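Local coordinates for protein putative laminarinase (Phanerochaete chrysosporium, PDB 2W39) that probably hydrolyses beta-glucans such as laminarin and lichenin, as an extracellular family 16 glycoside hydrolase of a white rot fungus, at residues I119-N123 with W257-I263; Q94-T98 with V122-S126; P127-H133 with T163-A169; R69-R73 with I248-F253. All blocks are in the same frame, centred on the assembly; numbering follows the deposited sequence.

Interaction 1: I119-N123 with W257-I263; sequences IEGVN and WAGQASI. With BGC (beta-D-glucopyranose), chain B; LGC (D-glucono-1,5-lactone), chain D.
The backbones of Val122 and Ala258 come closest here, with CA atoms 5.2 Å apart, where the chain leaving strand 115-120 runs alongside the short, weakly bonded helix 255-258. Val122 carries the apolar part. Its CG1 sits against one face of the Trp257 indole, 3.7 Å from the centroid of the five-membered ring and 20° off its normal, a CH-pi contact. CG1 also meets Ala258 CB at 3.6 Å. The other branch, CG2, points to NE1 of the same ring and to Ile263 CG2. The indole is brought over the valine by its first torsion: CG is anti to the backbone N (chi1 -176°). Trp257 also packs edge-to-face with Trp99. Glu120 meets the indole at its rim, with OE2 3.6 Å from Trp257 CZ3 and the carboxylate plane nearly perpendicular to the ring. This glutamate closes the E-x-D-x-x-E signature of glycoside hydrolase family 16, together with Glu115 and Asp117. It lines the sugar pocket. A glucose and a gluconolactone are modelled in the same place, and Glu120 OE2 is 2.6 Å from O1 of the glucose. The same OE2 is hydrogen-bonded to Trp99 NE1. Asn123 gives the polar tie. Its OD1 accepts from Gly97 N. Its ND2 donates to Ala258 O over 3.0 Å, almost perfectly straight at 178°, on a lone pair in the carbonyl plane. The bond lies in the amide plane of Asn123. A water accepts from the same ND2 and donates to Ile263 O, 2.7 Å away.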
loop_
_atom_site.group_PDB
_atom_site.type_symbol
_atom_site.label_atom_id
_atom_site.label_comp_id
_atom_site.label_asym_id
_atom_site.label_seq_id
_atom_site.Cartn_x
_atom_site.Cartn_y
_atom_site.Cartn_z
ATOM N N ILE A 119 0.535 3.260 0.288
ATOM C CA ILE A 119 -0.213 3.346 -0.956
ATOM C C ILE A 119 -1.530 2.647 -0.719
ATOM O O ILE A 119 -1.555 1.499 -0.298
ATOM C CB ILE A 119 0.513 2.656 -2.124
ATOM C CG1 ILE A 119 1.972 3.141 -2.230
ATOM C CG2 ILE A 119 -0.277 2.889 -3.420
ATOM C CD1 ILE A 119 2.803 2.416 -3.292
ATOM N N GLU A 120 -2.642 3.323 -0.989
ATOM C CA GLU A 120 -3.946 2.676 -0.823
ATOM C C GLU A 120 -5.045 3.468 -1.490
ATOM O O GLU A 120 -5.088 4.698 -1.396
ATOM C CB GLU A 120 -4.315 2.561 0.668
ATOM C CG GLU A 120 -5.468 1.580 0.888
ATOM C CD GLU A 120 -5.959 1.482 2.317
ATOM O OE1 GLU A 120 -5.572 2.314 3.166
ATOM O OE2 GLU A 120 -6.760 0.554 2.578
ATOM N N GLY A 121 -5.964 2.759 -2.134
ATOM C CA GLY A 121 -7.197 3.365 -2.618
ATOM C C GLY A 121 -8.102 2.283 -3.158
ATOM O O GLY A 121 -7.815 1.090 -3.017
ATOM N N VAL A 122 -9.214 2.717 -3.753
ATOM C CA VAL A 122 -10.199 1.793 -4.278
ATOM C C VAL A 122 -10.773 2.291 -5.589
ATOM O O VAL A 122 -10.919 3.501 -5.796
ATOM C CB VAL A 122 -11.382 1.568 -3.278
ATOM C CG1 VAL A 122 -10.885 0.960 -1.987
ATOM C CG2 VAL A 122 -12.149 2.854 -3.009
ATOM N N ASN A 123 -11.133 1.344 -6.448
ATOM C CA ASN A 123 -11.960 1.646 -7.624
ATOM C C ASN A 123 -11.418 2.776 -8.463
ATOM O O ASN A 123 -12.190 3.573 -9.008
ATOM C CB ASN A 123 -13.402 1.943 -7.192
ATOM C CG ASN A 123 -14.025 0.777 -6.448
ATOM O OD1 ASN A 123 -13.834 -0.373 -6.837
ATOM N ND2 ASN A 123 -14.783 1.061 -5.396
ATOM N N TRP A 257 -14.286 -1.768 2.002
ATOM C CA TRP A 257 -14.209 -0.424 1.442
ATOM C C TRP A 257 -14.680 -0.450 -0.010
ATOM O O TRP A 257 -15.743 0.091 -0.314
ATOM C CB TRP A 257 -12.798 0.165 1.623
ATOM C CG TRP A 257 -12.621 1.594 1.157
ATOM C CD1 TRP A 257 -13.588 2.442 0.698
ATOM C CD2 TRP A 257 -11.397 2.338 1.145
ATOM N NE1 TRP A 257 -13.032 3.669 0.384
ATOM C CE2 TRP A 257 -11.686 3.624 0.641
ATOM C CE3 TRP A 257 -10.073 2.029 1.487
ATOM C CZ2 TRP A 257 -10.704 4.604 0.482
ATOM C CZ3 TRP A 257 -9.098 3.002 1.326
ATOM C CH2 TRP A 257 -9.420 4.274 0.821
ATOM N N ALA A 258 -13.928 -1.106 -0.893
ATOM C CA ALA A 258 -14.179 -1.027 -2.343
ATOM C C ALA A 258 -15.536 -1.567 -2.771
ATOM O O ALA A 258 -16.090 -1.128 -3.782
ATOM C CB ALA A 258 -13.067 -1.725 -3.125
ATOM N N GLY A 259 -16.058 -2.527 -2.007
ATOM C CA GLY A 259 -17.288 -3.218 -2.396
ATOM C C GLY A 259 -18.587 -2.561 -1.979
ATOM O O GLY A 259 -19.658 -2.992 -2.417
ATOM N N GLN A 260 -18.515 -1.533 -1.137
ATOM C CA GLN A 260 -19.738 -0.819 -0.743
ATOM C C GLN A 260 -20.397 -0.235 -1.984
ATOM O O GLN A 260 -19.747 0.418 -2.781
ATOM C CB GLN A 260 -19.410 0.314 0.210
ATOM C CG GLN A 260 -18.976 -0.141 1.578
ATOM C CD GLN A 260 -18.839 1.009 2.543
ATOM O OE1 GLN A 260 -19.782 1.779 2.741
ATOM N NE2 GLN A 260 -17.670 1.136 3.161
ATOM N N ALA A 261 -21.699 -0.453 -2.138
ATOM C CA ALA A 261 -22.383 -0.009 -3.347
ATOM C C ALA A 261 -22.227 1.489 -3.612
ATOM O O ALA A 261 -21.950 1.893 -4.736
ATOM C CB ALA A 261 -23.845 -0.397 -3.303
ATOM N N SER A 262 -22.360 2.308 -2.578
ATOM C CA SER A 262 -22.251 3.750 -2.769
ATOM C C SER A 262 -20.875 4.144 -3.305
ATOM O O SER A 262 -20.755 5.055 -4.125
ATOM C CB SER A 262 -22.575 4.491 -1.465
ATOM O OG SER A 262 -21.597 4.252 -0.471
ATOM N N ILE A 263 -19.849 3.429 -2.848
ATOM C CA ILE A 263 -18.465 3.694 -3.220
ATOM C C ILE A 263 -18.173 3.140 -4.624
ATOM O O ILE A 263 -17.652 3.847 -5.475
ATOM C CB ILE A 263 -17.509 3.120 -2.124
ATOM C CG1 ILE A 263 -17.813 3.811 -0.786
ATOM C CG2 ILE A 263 -16.031 3.246 -2.507
ATOM C CD1 ILE A 263 -17.016 3.307 0.401
HETATM C C2 BGC B . -7.304 -1.520 6.666
HETATM C C3 BGC B . -6.636 -2.897 6.627
HETATM C C4 BGC B . -6.359 -3.257 5.177
HETATM C C5 BGC B . -5.286 -2.298 4.685
HETATM C C6 BGC B . -4.848 -2.629 3.265
HETATM C C1 BGC B . -6.746 -0.487 5.665
HETATM O O1 BGC B . -7.838 0.100 4.933
HETATM O O2 BGC B . -7.220 -0.985 7.997
HETATM O O3 BGC B . -7.461 -3.889 7.265
HETATM O O4 BGC B . -5.914 -4.607 5.055
HETATM O O5 BGC B . -5.759 -0.941 4.715
HETATM O O6 BGC B . -5.782 -2.074 2.331
HETATM C C1 LGC D . -6.599 -0.683 6.163
HETATM C C2 LGC D . -7.178 -1.763 7.026
HETATM O O5 LGC D . -5.621 -0.945 5.107
HETATM O O1 LGC D . -6.960 0.472 6.326
HETATM O O2 LGC D . -7.008 -1.440 8.420
HETATM C C3 LGC D . -6.566 -3.126 6.680
HETATM O O3 LGC D . -7.421 -4.181 7.150
HETATM C C4 LGC D . -6.352 -3.238 5.171
HETATM O O4 LGC D . -6.037 -4.573 4.790
HETATM C C5 LGC D . -5.216 -2.289 4.810
HETATM C C6 LGC D . -4.768 -2.328 3.351
HETATM O O6 LGC D . -5.852 -2.105 2.438
HETATM O O HOH W 1 -14.935 4.108 -5.214
#

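Interaction 2: Q94-T98 with V122-S126; sequences QGCGT and VNDQS
Asn123 and Asp124 both set CG anti to their own carbonyl carbon (chi1 -59° and -61°), and the two side chains reach the backbone amides of Gly97 and Gly95. Two tight turns meet here: a type II turn from Gly95 to Thr98 and a type I' turn from Val122 to Gln125. They lie at one end of strands 98-105 and 115-120, neighbours in the sheet that carries the sugar pocket. Asp124 OD1 takes the Gly95 N-H on its syn lone pair, 2.8 Å between OD1 and N. Asn123 OD1 takes the Gly97 N-H at the same length but with a bent angle of 135°, in the carbonyl plane. A third bond, backbone to backbone, runs from Asn123 N to Thr98 O, 2.9 Å long. The Val122 CA also approaches Thr98 O, at 3.3 Å. Three N-H groups are thus used across the contact, two of them taken by side chains. The backbone angles of Gly95 and Gly97 would press any CB against the preceding carbonyl O, which favours glycine at both places. Cys96 sits between them and is tied by a disulfide to Cys269. Gly95 O accepts twice, from Thr98 N and from Thr98 OG1. A water completes the link: it donates to Thr98 OG1 at 3.0 Å and accepts from Asp124 N at 2.9 Å.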
loop_
_atom_site.group_PDB
_atom_site.type_symbol
_atom_site.label_atom_id
_atom_site.label_comp_id
_atom_site.label_asym_id
_atom_site.label_seq_id
_atom_site.Cartn_x
_atom_site.Cartn_y
_atom_site.Cartn_z
ATOM N N GLN A 94 -5.107 -1.397 -11.319
ATOM C CA GLN A 94 -6.265 -0.567 -11.651
ATOM C C GLN A 94 -7.413 -1.443 -12.133
ATOM O O GLN A 94 -7.218 -2.595 -12.507
ATOM C CB GLN A 94 -5.916 0.518 -12.675
ATOM C CG GLN A 94 -5.500 -0.034 -14.023
ATOM C CD GLN A 94 -5.280 1.064 -15.037
ATOM O OE1 GLN A 94 -4.361 1.873 -14.914
ATOM N NE2 GLN A 94 -6.127 1.097 -16.055
ATOM N N GLY A 95 -8.605 -0.861 -12.081
ATOM C CA GLY A 95 -9.833 -1.502 -12.523
ATOM C C GLY A 95 -10.929 -1.332 -11.486
ATOM O O GLY A 95 -10.672 -1.208 -10.286
ATOM N N CYS A 96 -12.178 -1.322 -11.953
ATOM C CA CYS A 96 -13.314 -1.360 -11.051
ATOM C C CYS A 96 -13.203 -2.542 -10.099
ATOM O O CYS A 96 -12.904 -3.662 -10.519
ATOM C CB CYS A 96 -14.596 -1.459 -11.860
ATOM S SG CYS A 96 -15.150 0.163 -12.490
ATOM N N GLY A 97 -13.426 -2.264 -8.815
ATOM C CA GLY A 97 -13.388 -3.288 -7.792
ATOM C C GLY A 97 -12.044 -3.454 -7.124
ATOM O O GLY A 97 -11.950 -4.096 -6.080
ATOM N N THR A 98 -10.990 -2.879 -7.700
ATOM C CA THR A 98 -9.658 -3.100 -7.147
ATOM C C THR A 98 -9.406 -2.314 -5.868
ATOM O O THR A 98 -9.856 -1.170 -5.723
ATOM C CB THR A 98 -8.529 -2.778 -8.153
ATOM O OG1 THR A 98 -8.562 -1.407 -8.546
ATOM C CG2 THR A 98 -8.580 -3.682 -9.388
ATOM N N VAL A 122 -9.214 2.717 -3.753
ATOM C CA VAL A 122 -10.199 1.793 -4.278
ATOM C C VAL A 122 -10.773 2.291 -5.589
ATOM O O VAL A 122 -10.919 3.501 -5.796
ATOM C CB VAL A 122 -11.382 1.568 -3.278
ATOM C CG1 VAL A 122 -10.885 0.960 -1.987
ATOM C CG2 VAL A 122 -12.149 2.854 -3.009
ATOM N N ASN A 123 -11.133 1.344 -6.448
ATOM C CA ASN A 123 -11.960 1.646 -7.624
ATOM C C ASN A 123 -11.418 2.776 -8.463
ATOM O O ASN A 123 -12.190 3.573 -9.008
ATOM C CB ASN A 123 -13.402 1.943 -7.192
ATOM C CG ASN A 123 -14.025 0.777 -6.448
ATOM O OD1 ASN A 123 -13.834 -0.373 -6.837
ATOM N ND2 ASN A 123 -14.783 1.061 -5.396
ATOM N N ASP A 124 -10.091 2.839 -8.587
ATOM C CA ASP A 124 -9.416 3.834 -9.427
ATOM C C ASP A 124 -9.585 5.279 -8.951
ATOM O O ASP A 124 -9.313 6.216 -9.694
ATOM C CB ASP A 124 -9.821 3.673 -10.913
ATOM C CG ASP A 124 -9.436 2.324 -11.472
ATOM O OD1 ASP A 124 -8.403 1.767 -11.053
ATOM O OD2 ASP A 124 -10.153 1.817 -12.369
ATOM N N GLN A 125 -10.010 5.471 -7.711
ATOM C CA GLN A 125 -10.297 6.819 -7.231
ATOM C C GLN A 125 -9.083 7.515 -6.639
ATOM O O GLN A 125 -8.769 7.380 -5.460
ATOM C CB GLN A 125 -11.441 6.796 -6.214
ATOM C CG GLN A 125 -12.730 6.236 -6.773
ATOM C CD GLN A 125 -13.205 6.999 -7.978
ATOM O OE1 GLN A 125 -13.662 8.137 -7.857
ATOM N NE2 GLN A 125 -13.105 6.387 -9.154
ATOM N N SER A 126 -8.394 8.282 -7.485
ATOM C CA SER A 126 -7.315 9.169 -7.038
ATOM C C SER A 126 -7.893 10.233 -6.105
ATOM O O SER A 126 -9.096 10.511 -6.154
ATOM C CB SER A 126 -6.646 9.856 -8.236
ATOM O OG SER A 126 -5.838 8.955 -8.969
HETATM O O HOH W 2 -8.003 1.231 -7.333
#

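Interaction 3: P127-H133 with T163-A169; sequences PNAMTLH and TGCGVQA. With LGC (D-glucono-1,5-lactone), chain D; BGC (beta-D-glucopyranose), chain B.
The imidazole of His133, with CG anti to the carbonyl carbon (chi1 -57°), is set between protein and sugar. Gly164 CA is over one face, 4.2 Å from the ring centroid and 16° off its normal, a CH-pi contact. Over the opposite face lies O2 of the bound ligand, modelled as glucose or gluconolactone in the same place. His133 NE2 is 2.8 Å from O1 of the lactone and makes a weak hydrogen bond to Asp117. ND1 is hydrogen-bonded to Asn162, which fixes the rotation of the ring. Replacing the histidine with an alanine would probably leave Asn162 OD1 without this mate and open a gap between Gly164 and the sugar. The ring stands at the end of an antiparallel ladder, strand 129-133 against strand 165-168, in the sugar-binding sheet of the family 16 beta-sandwich. Met130 with Val167 and Leu132 with Cys165 are hydrogen-bonded pairs; Met130 N to Val167 O is 2.9 Å. Ala169 N adds a bond to Asn128 O beyond the strands. Met130, Leu132, Val167 and Cys165 point into the sandwich, where strand 229-232 of the other sheet packs on the first three. Met130 bends its chain and lays CE 3.9 Å from Ala169 CB. Leu132 CB rests 3.6 Å from Cys165 SG, which is in a disulfide with Cys155. On the other face Thr131 CG2 lies 3.4 Å from Thr163 O.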
loop_
_atom_site.group_PDB
_atom_site.type_symbol
_atom_site.label_atom_id
_atom_site.label_comp_id
_atom_site.label_asym_id
_atom_site.label_seq_id
_atom_site.Cartn_x
_atom_site.Cartn_y
_atom_site.Cartn_z
ATOM N N PRO A 127 -7.055 10.839 -5.255
ATOM C CA PRO A 127 -5.641 10.593 -4.997
ATOM C C PRO A 127 -5.378 9.465 -4.003
ATOM O O PRO A 127 -6.288 8.896 -3.395
ATOM C CB PRO A 127 -5.187 11.918 -4.397
ATOM C CG PRO A 127 -6.364 12.344 -3.587
ATOM C CD PRO A 127 -7.567 11.935 -4.404
ATOM N N ASN A 128 -4.097 9.165 -3.840
ATOM C CA ASN A 128 -3.638 8.215 -2.843
ATOM C C ASN A 128 -4.000 8.697 -1.442
ATOM O O ASN A 128 -4.007 9.897 -1.173
ATOM C CB ASN A 128 -2.118 8.085 -2.928
ATOM C CG ASN A 128 -1.597 6.964 -2.066
ATOM O OD1 ASN A 128 -2.042 5.835 -2.205
ATOM N ND2 ASN A 128 -0.681 7.274 -1.152
ATOM N N ALA A 129 -4.262 7.734 -0.572
ATOM C CA ALA A 129 -4.481 7.999 0.852
ATOM C C ALA A 129 -3.356 7.346 1.654
ATOM O O ALA A 129 -3.015 6.185 1.408
ATOM C CB ALA A 129 -5.834 7.457 1.299
ATOM N N MET A 130 -2.840 8.080 2.640
ATOM C CA MET A 130 -1.814 7.614 3.569
ATOM C C MET A 130 -2.426 7.763 4.957
ATOM O O MET A 130 -2.912 8.840 5.307
ATOM C CB MET A 130 -0.558 8.461 3.413
ATOM C CG MET A 130 0.060 8.260 2.012
ATOM S SD MET A 130 0.726 9.752 1.235
ATOM C CE MET A 130 -0.799 10.694 0.994
ATOM N N THR A 131 -2.440 6.678 5.734
ATOM C CA THR A 131 -3.312 6.598 6.908
ATOM C C THR A 131 -2.640 5.802 8.006
ATOM O O THR A 131 -2.007 4.772 7.740
ATOM C CB THR A 131 -4.627 5.892 6.514
ATOM O OG1 THR A 131 -5.185 6.521 5.356
ATOM C CG2 THR A 131 -5.647 5.937 7.621
ATOM N N LEU A 132 -2.827 6.254 9.247
ATOM C CA LEU A 132 -2.471 5.407 10.389
ATOM C C LEU A 132 -3.722 4.844 11.034
ATOM O O LEU A 132 -4.754 5.530 11.128
ATOM C CB LEU A 132 -1.703 6.165 11.474
ATOM C CG LEU A 132 -0.508 6.999 11.036
ATOM C CD1 LEU A 132 0.208 7.544 12.250
ATOM C CD2 LEU A 132 0.459 6.227 10.152
ATOM N N HIS A 133 -3.620 3.606 11.502
ATOM C CA HIS A 133 -4.660 2.983 12.329
ATOM C C HIS A 133 -3.978 2.514 13.600
ATOM O O HIS A 133 -2.969 1.812 13.536
ATOM C CB HIS A 133 -5.263 1.760 11.631
ATOM C CG HIS A 133 -5.835 2.031 10.278
ATOM N ND1 HIS A 133 -7.175 1.898 9.994
ATOM C CD2 HIS A 133 -5.241 2.383 9.112
ATOM C CE1 HIS A 133 -7.386 2.174 8.718
ATOM N NE2 HIS A 133 -6.229 2.477 8.162
ATOM N N THR A 163 -11.653 4.325 10.363
ATOM C CA THR A 163 -11.168 5.071 9.203
ATOM C C THR A 163 -9.654 5.263 9.342
ATOM O O THR A 163 -8.962 5.423 8.338
ATOM C CB THR A 163 -11.780 6.471 9.056
ATOM O OG1 THR A 163 -11.434 7.267 10.190
ATOM C CG2 THR A 163 -13.295 6.402 8.913
ATOM N N GLY A 164 -9.156 5.286 10.583
ATOM C CA GLY A 164 -7.785 5.758 10.830
ATOM C C GLY A 164 -7.677 7.266 10.637
ATOM O O GLY A 164 -8.669 7.936 10.295
ATOM N N CYS A 165 -6.471 7.806 10.844
ATOM C CA CYS A 165 -6.208 9.216 10.561
ATOM C C CYS A 165 -5.486 9.306 9.224
ATOM O O CYS A 165 -4.394 8.765 9.062
ATOM C CB CYS A 165 -5.375 9.866 11.662
ATOM S SG CYS A 165 -3.822 8.988 12.036
ATOM N N GLY A 166 -6.149 9.929 8.259
ATOM C CA GLY A 166 -5.731 9.888 6.857
ATOM C C GLY A 166 -5.274 11.220 6.305
ATOM O O GLY A 166 -5.667 12.284 6.798
ATOM N N VAL A 167 -4.481 11.138 5.244
ATOM C CA VAL A 167 -4.031 12.282 4.481
ATOM C C VAL A 167 -4.163 11.909 3.014
ATOM O O VAL A 167 -3.723 10.829 2.598
ATOM C CB VAL A 167 -2.554 12.627 4.790
ATOM C CG1 VAL A 167 -2.043 13.766 3.891
ATOM C CG2 VAL A 167 -2.381 13.002 6.267
ATOM N N GLN A 168 -4.758 12.809 2.230
ATOM C CA GLN A 168 -4.879 12.644 0.779
ATOM C C GLN A 168 -3.705 13.322 0.073
ATOM O O GLN A 168 -3.412 14.491 0.346
ATOM C CB GLN A 168 -6.192 13.271 0.291
ATOM C CG GLN A 168 -7.449 12.700 0.932
ATOM C CD GLN A 168 -7.919 11.424 0.273
ATOM O OE1 GLN A 168 -7.918 10.352 0.890
ATOM N NE2 GLN A 168 -8.339 11.528 -0.990
ATOM N N ALA A 169 -3.040 12.612 -0.840
ATOM C CA ALA A 169 -1.979 13.223 -1.647
ATOM C C ALA A 169 -2.532 14.366 -2.503
ATOM O O ALA A 169 -3.710 14.343 -2.877
ATOM C CB ALA A 169 -1.308 12.200 -2.522
HETATM C C1 LGC D . -6.599 -0.683 6.163
HETATM C C2 LGC D . -7.178 -1.763 7.026
HETATM O O5 LGC D . -5.621 -0.945 5.107
HETATM O O1 LGC D . -6.960 0.472 6.326
HETATM O O2 LGC D . -7.008 -1.440 8.420
HETATM C C3 LGC D . -6.566 -3.126 6.680
HETATM O O3 LGC D . -7.421 -4.181 7.150
HETATM C C4 LGC D . -6.352 -3.238 5.171
HETATM O O4 LGC D . -6.037 -4.573 4.790
HETATM C C5 LGC D . -5.216 -2.289 4.810
HETATM C C6 LGC D . -4.768 -2.328 3.351
HETATM O O6 LGC D . -5.852 -2.105 2.438
HETATM C C2 BGC B . -7.304 -1.520 6.666
HETATM C C3 BGC B . -6.636 -2.897 6.627
HETATM C C4 BGC B . -6.359 -3.257 5.177
HETATM C C5 BGC B . -5.286 -2.298 4.685
HETATM C C6 BGC B . -4.848 -2.629 3.265
HETATM C C1 BGC B . -6.746 -0.487 5.665
HETATM O O1 BGC B . -7.838 0.100 4.933
HETATM O O2 BGC B . -7.220 -0.985 7.997
HETATM O O3 BGC B . -7.461 -3.889 7.265
HETATM O O4 BGC B . -5.914 -4.607 5.055
HETATM O O5 BGC B . -5.759 -0.941 4.715
HETATM O O6 BGC B . -5.782 -2.074 2.331
HETATM O O HOH W 3 -9.050 9.516 -2.639
#

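Interaction 4: R69-R73 with I248-F253; sequences RNSVR and IINLTF
Arg73 and Asn250 lie side by side, and Arg73 runs outward from there. Its CB touches Asn250 CB at 3.7 Å. CG follows, 3.8 Å from Ile248 CG2. The chain is extended, with CG anti to the backbone N (chi1 172°), and NE passes the same methyl at 4.0 Å. At the tip NE forms a salt bridge with Glu21, while NH2 forms one with Glu107 and also a hydrogen bond to O6 of a second bound glucose. Arg73 and Asn250 are an antiparallel non-hydrogen-bonded pair, joining strands 69-76 and 246-253 of the sugar-binding sheet of this beta-sandwich. Leu251 N donates to Val72 O, 3.2 Å away. Farther along, the strand segments stand apart, and Ser71 spans the distance: its OG donates to Leu251 O at 2.8 Å, tilted 25° from the carbonyl plane. With an alanine here the hydroxyl is gone, and Leu251 O would probably be left without this donor and the strands less firmly tied. Asn250 OD1 is taken by Trp103 NE1. The isoleucine and asparagine carry the aliphatic length of Arg73, and the two carboxylates are likely to hold the charged guanidinium in place, with NH2 set to meet a sugar hydroxyl.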
loop_
_atom_site.group_PDB
_atom_site.type_symbol
_atom_site.label_atom_id
_atom_site.label_comp_id
_atom_site.label_asym_id
_atom_site.label_seq_id
_atom_site.Cartn_x
_atom_site.Cartn_y
_atom_site.Cartn_z
ATOM N N ARG A 69 -11.572 -13.997 -6.763
ATOM C CA ARG A 69 -10.591 -13.903 -7.838
ATOM C C ARG A 69 -9.198 -14.121 -7.270
ATOM O O ARG A 69 -8.825 -13.510 -6.265
ATOM C CB ARG A 69 -10.699 -12.545 -8.543
ATOM C CG ARG A 69 -9.826 -12.414 -9.787
ATOM C CD ARG A 69 -10.318 -11.350 -10.763
ATOM N NE ARG A 69 -11.571 -11.762 -11.415
ATOM C CZ ARG A 69 -11.680 -12.712 -12.344
ATOM N NH1 ARG A 69 -10.613 -13.360 -12.808
ATOM N NH2 ARG A 69 -12.887 -13.015 -12.804
ATOM N N ASN A 70 -8.411 -14.984 -7.903
ATOM C CA ASN A 70 -7.077 -15.252 -7.384
ATOM C C ASN A 70 -6.217 -13.995 -7.410
ATOM O O ASN A 70 -6.214 -13.228 -8.392
ATOM C CB ASN A 70 -6.355 -16.334 -8.187
ATOM C CG ASN A 70 -6.928 -17.719 -7.977
ATOM O OD1 ASN A 70 -7.652 -17.988 -7.025
ATOM N ND2 ASN A 70 -6.559 -18.635 -8.879
ATOM N N SER A 71 -5.497 -13.777 -6.308
ATOM C CA SER A 71 -4.615 -12.633 -6.161
ATOM C C SER A 71 -3.580 -12.980 -5.097
ATOM O O SER A 71 -3.551 -14.116 -4.596
ATOM C CB SER A 71 -5.437 -11.403 -5.774
ATOM O OG SER A 71 -4.642 -10.231 -5.897
ATOM N N VAL A 72 -2.756 -11.996 -4.749
ATOM C CA VAL A 72 -1.670 -12.230 -3.813
ATOM C C VAL A 72 -1.577 -11.125 -2.768
ATOM O O VAL A 72 -1.916 -9.957 -3.025
ATOM C CB VAL A 72 -0.310 -12.421 -4.532
ATOM C CG1 VAL A 72 -0.337 -13.645 -5.465
ATOM C CG2 VAL A 72 0.117 -11.171 -5.285
ATOM N N ARG A 73 -1.060 -11.516 -1.604
ATOM C CA ARG A 73 -0.767 -10.640 -0.474
ATOM C C ARG A 73 0.584 -11.114 0.054
ATOM O O ARG A 73 0.682 -12.201 0.625
ATOM C CB ARG A 73 -1.867 -10.776 0.579
ATOM C CG ARG A 73 -1.564 -10.060 1.898
ATOM C CD ARG A 73 -2.800 -9.933 2.728
ATOM N NE ARG A 73 -2.506 -9.587 4.120
ATOM C CZ ARG A 73 -3.342 -8.940 4.933
ATOM N NH1 ARG A 73 -4.471 -8.415 4.478
ATOM N NH2 ARG A 73 -3.009 -8.754 6.202
ATOM N N ILE A 248 3.684 -5.196 3.850
ATOM C CA ILE A 248 2.696 -5.976 3.101
ATOM C C ILE A 248 2.374 -5.258 1.798
ATOM O O ILE A 248 2.193 -4.035 1.778
ATOM C CB ILE A 248 1.412 -6.229 3.940
ATOM C CG1 ILE A 248 1.781 -6.960 5.241
ATOM C CG2 ILE A 248 0.370 -7.035 3.125
ATOM C CD1 ILE A 248 0.612 -7.169 6.187
ATOM N N ILE A 249 2.312 -6.021 0.709
ATOM C CA ILE A 249 1.869 -5.510 -0.584
ATOM C C ILE A 249 0.813 -6.474 -1.105
ATOM O O ILE A 249 1.058 -7.679 -1.170
ATOM C CB ILE A 249 3.021 -5.366 -1.606
ATOM C CG1 ILE A 249 4.159 -4.531 -1.012
ATOM C CG2 ILE A 249 2.487 -4.763 -2.901
ATOM C CD1 ILE A 249 5.451 -4.574 -1.845
ATOM N N ASN A 250 -0.374 -5.963 -1.435
ATOM C CA ASN A 250 -1.492 -6.849 -1.769
ATOM C C ASN A 250 -2.430 -6.241 -2.780
ATOM O O ASN A 250 -2.366 -5.047 -3.078
ATOM C CB ASN A 250 -2.289 -7.240 -0.502
ATOM C CG ASN A 250 -3.067 -6.079 0.061
ATOM O OD1 ASN A 250 -2.498 -5.222 0.743
ATOM N ND2 ASN A 250 -4.362 -6.007 -0.253
ATOM N N LEU A 251 -3.329 -7.087 -3.264
ATOM C CA LEU A 251 -4.445 -6.634 -4.077
ATOM C C LEU A 251 -5.667 -7.455 -3.687
ATOM O O LEU A 251 -5.695 -8.671 -3.888
ATOM C CB LEU A 251 -4.124 -6.825 -5.558
ATOM C CG LEU A 251 -5.304 -6.637 -6.525
ATOM C CD1 LEU A 251 -5.892 -5.226 -6.447
ATOM C CD2 LEU A 251 -4.873 -6.984 -7.949
ATOM N N THR A 252 -6.662 -6.791 -3.103
ATOM C CA THR A 252 -7.963 -7.413 -2.900
ATOM C C THR A 252 -8.993 -6.773 -3.841
ATOM O O THR A 252 -8.663 -5.849 -4.602
ATOM C CB THR A 252 -8.401 -7.415 -1.398
ATOM O OG1 THR A 252 -9.488 -8.346 -1.276
ATOM C CG2 THR A 252 -8.809 -6.044 -0.882
ATOM N N PHE A 253 -10.222 -7.289 -3.816
ATOM C CA PHE A 253 -11.312 -6.775 -4.659
ATOM C C PHE A 253 -12.561 -6.649 -3.813
ATOM O O PHE A 253 -12.831 -7.520 -2.986
ATOM C CB PHE A 253 -11.615 -7.706 -5.847
ATOM C CG PHE A 253 -10.389 -8.227 -6.536
ATOM C CD1 PHE A 253 -9.909 -9.504 -6.253
ATOM C CD2 PHE A 253 -9.702 -7.437 -7.452
ATOM C CE1 PHE A 253 -8.748 -9.991 -6.879
ATOM C CE2 PHE A 253 -8.554 -7.915 -8.077
ATOM C CZ PHE A 253 -8.081 -9.192 -7.791
#

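In the fold
From the N terminus, 69-73 comes first and opens the loop that interaction 4 closes at 248-253. Interactions 2 and 3 are both nested inside it, one after the other: 94-98 meets 122-126, then 127-133 meets 163-169. Interaction 1 begins at 119-123, sharing Val122 and Asn123 with interaction 2, and closes at 257-263. Its loop encloses interaction 3 and crosses that of interaction 4. Interactions 3 and 4 lie about 20 Å apart, centre to centre, in the same sheet. Strand 115-120 lies next to strand 129-133 and links interaction 1 to interaction 3. Interaction 2 joins two turns at one end of this sheet, and interaction 1 ties the second of them to the helices after strand 246-253.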